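Local coordinates for esterase (Pelagibacterium halotolerans, PDB 5DWD), which probably hydrolyses carboxylic esters, as a carboxylesterase of the alpha/beta-hydrolase superfamily, at residues L172-I176 and K204-I210; A108-H112 and M144-T148. One frame throughout, in Å; residues are numbered along the deposited sequence.

Contact 1: L172-I176 and K204-I210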
# COMPACT_ATOMS: atom_id res chain seq x y z
N LEU B 172 1.20 3.01 16.93
CA LEU B 172 1.25 2.72 15.47
C LEU B 172 0.10 3.40 14.73
O LEU B 172 0.24 3.96 13.64
CB LEU B 172 1.14 1.20 15.23
CG LEU B 172 1.24 0.78 13.77
CD1 LEU B 172 2.57 1.18 13.14
CD2 LEU B 172 1.01 -0.75 13.70
N GLU B 173 -1.06 3.32 15.32
CA GLU B 173 -2.22 4.09 14.82
C GLU B 173 -1.92 5.56 14.44
O GLU B 173 -2.29 6.01 13.37
CB GLU B 173 -3.34 4.01 15.88
CG GLU B 173 -4.74 3.92 15.25
CD GLU B 173 -5.85 3.76 16.28
OE1 GLU B 173 -5.55 3.52 17.47
OE2 GLU B 173 -7.04 3.88 15.88
N ALA B 174 -1.15 6.25 15.28
CA ALA B 174 -0.82 7.64 15.11
C ALA B 174 0.41 7.84 14.26
O ALA B 174 0.59 8.90 13.70
CB ALA B 174 -0.59 8.30 16.47
N GLU B 175 1.26 6.83 14.14
CA GLU B 175 2.56 7.01 13.52
C GLU B 175 2.75 6.30 12.20
O GLU B 175 3.75 6.54 11.54
CB GLU B 175 3.66 6.57 14.48
CG GLU B 175 3.69 7.43 15.75
CD GLU B 175 4.79 7.14 16.75
OE1 GLU B 175 5.56 6.16 16.62
OE2 GLU B 175 4.85 7.89 17.75
N ILE B 176 1.81 5.46 11.83
CA ILE B 176 1.96 4.70 10.59
C ILE B 176 2.14 5.67 9.44
O ILE B 176 1.39 6.66 9.37
CB ILE B 176 0.82 3.71 10.38
CG1 ILE B 176 1.08 2.91 9.13
CG2 ILE B 176 -0.53 4.40 10.19
CD1 ILE B 176 0.26 1.67 9.07
N LYS B 204 -5.46 -5.65 13.54
CA LYS B 204 -4.98 -4.34 13.73
C LYS B 204 -4.43 -3.80 12.44
O LYS B 204 -4.75 -2.66 12.04
CB LYS B 204 -3.88 -4.32 14.77
CG LYS B 204 -3.45 -2.94 15.19
CD LYS B 204 -4.57 -2.05 15.72
CE LYS B 204 -4.12 -0.59 15.75
NZ LYS B 204 -5.02 0.17 16.67
N LEU B 205 -3.58 -4.61 11.79
CA LEU B 205 -2.99 -4.17 10.49
C LEU B 205 -4.07 -3.98 9.42
O LEU B 205 -4.04 -2.98 8.68
CB LEU B 205 -1.97 -5.16 10.01
CG LEU B 205 -0.75 -5.27 10.95
CD1 LEU B 205 0.15 -6.33 10.36
CD2 LEU B 205 0.06 -3.96 11.07
N ILE B 206 -5.06 -4.87 9.39
CA ILE B 206 -6.13 -4.71 8.42
C ILE B 206 -6.91 -3.41 8.70
O ILE B 206 -7.31 -2.68 7.73
CB ILE B 206 -7.01 -5.96 8.39
CG1 ILE B 206 -6.28 -7.13 7.74
CG2 ILE B 206 -8.33 -5.69 7.63
CD1 ILE B 206 -6.95 -8.47 7.96
N ASP B 207 -7.14 -3.11 9.96
CA ASP B 207 -7.88 -1.91 10.36
C ASP B 207 -7.14 -0.63 9.99
O ASP B 207 -7.77 0.40 9.70
CB ASP B 207 -8.19 -1.89 11.84
CG ASP B 207 -9.46 -2.71 12.17
OD1 ASP B 207 -10.23 -3.09 11.24
OD2 ASP B 207 -9.71 -2.99 13.35
N LEU B 208 -5.82 -0.71 9.95
CA LEU B 208 -5.00 0.41 9.55
C LEU B 208 -4.92 0.54 8.05
O LEU B 208 -4.31 1.50 7.54
CB LEU B 208 -3.56 0.28 10.15
CG LEU B 208 -3.53 0.42 11.68
CD1 LEU B 208 -2.14 0.12 12.29
CD2 LEU B 208 -4.07 1.76 12.13
N GLY B 209 -5.47 -0.43 7.32
CA GLY B 209 -5.46 -0.38 5.85
C GLY B 209 -4.38 -1.13 5.15
O GLY B 209 -4.17 -0.98 3.94
N ILE B 210 -3.64 -1.96 5.90
CA ILE B 210 -2.68 -2.83 5.32
C ILE B 210 -3.29 -4.06 4.75
O ILE B 210 -4.25 -4.68 5.33
CB ILE B 210 -1.62 -3.19 6.41
CG1 ILE B 210 -0.86 -1.90 6.77
CG2 ILE B 210 -0.67 -4.23 5.91
CD1 ILE B 210 -0.17 -1.98 8.08

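Contact 2: A108-H112 and M144-T148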
# COMPACT_ATOMS: atom_id res chain seq x y z
N ALA B 108 12.14 -0.70 21.19
CA ALA B 108 11.85 -0.42 19.78
C ALA B 108 12.02 1.06 19.44
O ALA B 108 12.54 1.40 18.40
CB ALA B 108 10.46 -0.90 19.45
N GLU B 109 11.62 1.92 20.35
CA GLU B 109 11.79 3.35 20.11
C GLU B 109 13.24 3.80 20.04
O GLU B 109 13.59 4.64 19.23
CB GLU B 109 11.03 4.15 21.12
CG GLU B 109 10.83 5.54 20.58
CD GLU B 109 9.69 6.22 21.25
OE1 GLU B 109 8.54 5.93 20.86
OE2 GLU B 109 9.99 7.03 22.15
N THR B 110 14.11 3.21 20.84
CA THR B 110 15.55 3.49 20.74
C THR B 110 16.22 2.86 19.52
O THR B 110 17.12 3.40 18.91
CB THR B 110 16.26 3.00 22.00
OG1 THR B 110 16.00 1.60 22.13
CG2 THR B 110 15.71 3.60 23.21
N ALA B 111 15.78 1.67 19.12
CA ALA B 111 16.35 0.95 18.00
C ALA B 111 15.90 1.49 16.64
O ALA B 111 16.64 1.40 15.63
CB ALA B 111 15.93 -0.57 18.09
N HIS B 112 14.65 2.02 16.62
CA HIS B 112 14.08 2.51 15.39
C HIS B 112 14.96 3.44 14.58
O HIS B 112 15.24 3.22 13.42
CB HIS B 112 12.74 3.09 15.71
CG HIS B 112 12.11 3.82 14.59
ND1 HIS B 112 11.86 3.22 13.37
CD2 HIS B 112 11.77 5.12 14.44
CE1 HIS B 112 11.30 4.09 12.57
NE2 HIS B 112 11.23 5.25 13.21
N MET B 144 10.99 -5.44 14.99
CA MET B 144 11.60 -4.27 14.38
C MET B 144 11.20 -4.06 12.95
O MET B 144 11.05 -2.93 12.51
CB MET B 144 13.12 -4.28 14.54
CG MET B 144 13.68 -4.05 15.94
SD MET B 144 12.96 -2.68 16.79
CE MET B 144 13.42 -1.33 15.65
N ALA B 145 11.01 -5.16 12.17
CA ALA B 145 10.61 -5.04 10.79
C ALA B 145 9.27 -4.32 10.67
O ALA B 145 9.09 -3.43 9.85
CB ALA B 145 10.60 -6.37 10.08
N LEU B 146 8.32 -4.69 11.55
CA LEU B 146 7.07 -4.05 11.60
C LEU B 146 7.15 -2.60 12.11
O LEU B 146 6.49 -1.71 11.56
CB LEU B 146 6.09 -4.88 12.44
CG LEU B 146 5.68 -6.23 11.80
CD1 LEU B 146 4.98 -7.10 12.86
CD2 LEU B 146 4.75 -6.05 10.60
N TYR B 147 7.91 -2.37 13.16
CA TYR B 147 7.94 -1.07 13.87
C TYR B 147 8.56 -0.01 12.97
O TYR B 147 7.95 1.01 12.70
CB TYR B 147 8.75 -1.23 15.14
CG TYR B 147 8.60 -0.04 16.10
CD1 TYR B 147 9.35 1.11 15.93
CD2 TYR B 147 7.61 -0.10 17.11
CE1 TYR B 147 9.19 2.19 16.82
CE2 TYR B 147 7.46 0.97 17.95
CZ TYR B 147 8.23 2.09 17.80
OH TYR B 147 8.03 3.11 18.75
N THR B 148 9.73 -0.31 12.43
CA THR B 148 10.42 0.60 11.48
C THR B 148 9.76 0.60 10.13
O THR B 148 9.57 1.65 9.53
CB THR B 148 11.89 0.29 11.41
OG1 THR B 148 12.42 0.52 12.73
CG2 THR B 148 12.62 1.16 10.37

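Contact 1: L172-I176 and K204-I210
Leu172, whose side chain packs on Leu208, has a carbonyl O gripped by two backbone donors: Ile176 N at 2.8 Å and Glu175 N at 3.1 Å. These bonds close the last turn of helix 169-175. The opposing chain, the end of helix 196-207, finishes in a Schellman motif. Ile210 N bonds back to Leu205 O, Gly209 N bonds to Ile206 O, and Gly209 takes a positive phi of 96°. Each helix belongs to a beta-alpha-beta crossover between neighbouring parallel strands of the hydrolase sheet, and the two meet near their C-terminal ends.

Leu208 is the central apolar group. Its CG lies beside its own backbone N and opposite the carbonyl carbon (chi1 -67°), which sets the two methyls against Leu172 and Glu173. Leu208 CD1 meets Leu172 CD2 at 3.6 Å, and the two side chains pass each other at a slant. Leu208 CD2 lies 3.9 Å from Glu173 CG, where the chains cross nearly at right angles. With an alanine here, a gap would probably open beside Leu172 CD2, and Glu173 CG would lose the methyl that packs on it. Further along, Ile176 CD1 touches Ile210 CD1 at 3.8 Å. Leu205 and Ile210 continue inward to Val182 of strand 182-187.

At the outer margin Lys204 bends at chi2 (57°) and then runs out to Glu173. Lys204 NZ lies 3.5 Å from Glu173 OE1, a salt bridge whose hydrogen bond is weak. Nearby, Leu208 O accepts from Lys179 NZ, while Asp207 O accepts from Lys179 of the second subunit. The chemistry therefore implies a joint held mainly by aliphatic side chains, with a loose charge pair at its exposed margin.

Contact 2: A108-H112 and M144-T148
The Tyr147 ring carries the methyl of Ala108 over the centre of one face and has His112 CB at its edge. Ala108 CB sits 3.8 Å from the ring centroid, only 11° off the ring normal, a CH-pi contact. The His112 ring receives Thr148 OG1 at its edge. The two rings form an offset edge-to-face pair, with the edge of Tyr147 toward the face of His112 and the planes at 72°. In this alpha/beta-hydrolase fold the contact joins helix 101-126 to helix 140-149, the helix that follows the probable nucleophile elbow. The short segments cross at -72°, with their axes 10.1 Å apart.

His112 holds CG opposite its backbone N, and with the turn about CB-CG this sets ND1 against Thr148. The resulting bond between His112 ND1 and Thr148 OG1 is 2.8 Å long and almost straight. Either atom could be the donor. It fixes the rotation of the imidazole and satisfies the buried threonine hydroxyl. Arg151 forms a cation-pi pair with Tyr147 and also touches His112. Glu109 OE1 lies 3.6 Å from Tyr147 OH, but its salt-bridge partner is Lys171.

Met144 fills the other end of the interface and also touches the residues of the probable nucleophile elbow. Its chain folds back at chi2 and chi3, which brings the sulfur and the terminal methyl against helix 101-126. Met144 SD is 4.1 Å from Ala108 CB. Met144 CE rests 3.6 Å from Ala111 CB.

How the contacts relate
Along the chain contact 2 closes before contact 1 opens. Their centres lie 15 Å apart, and their nearest atoms are about 4 Å apart without touching. Arg151 links them: it forms a salt bridge with Glu175, touches Leu172, and donates to Tyr147 O. Lys171, next to Leu172, pairs with Glu109 of contact 2. Contact 2 is buried, its centre about 10 Å from the chain centre, and lies nearer the likely active site. Met144 touches the probable elbow of Ser139 and directly follows Met143, which lines the pocket of the bound polyether. Contact 1 is more peripheral, its centre about 17 Å from that of the chain, and reaches the second subunit.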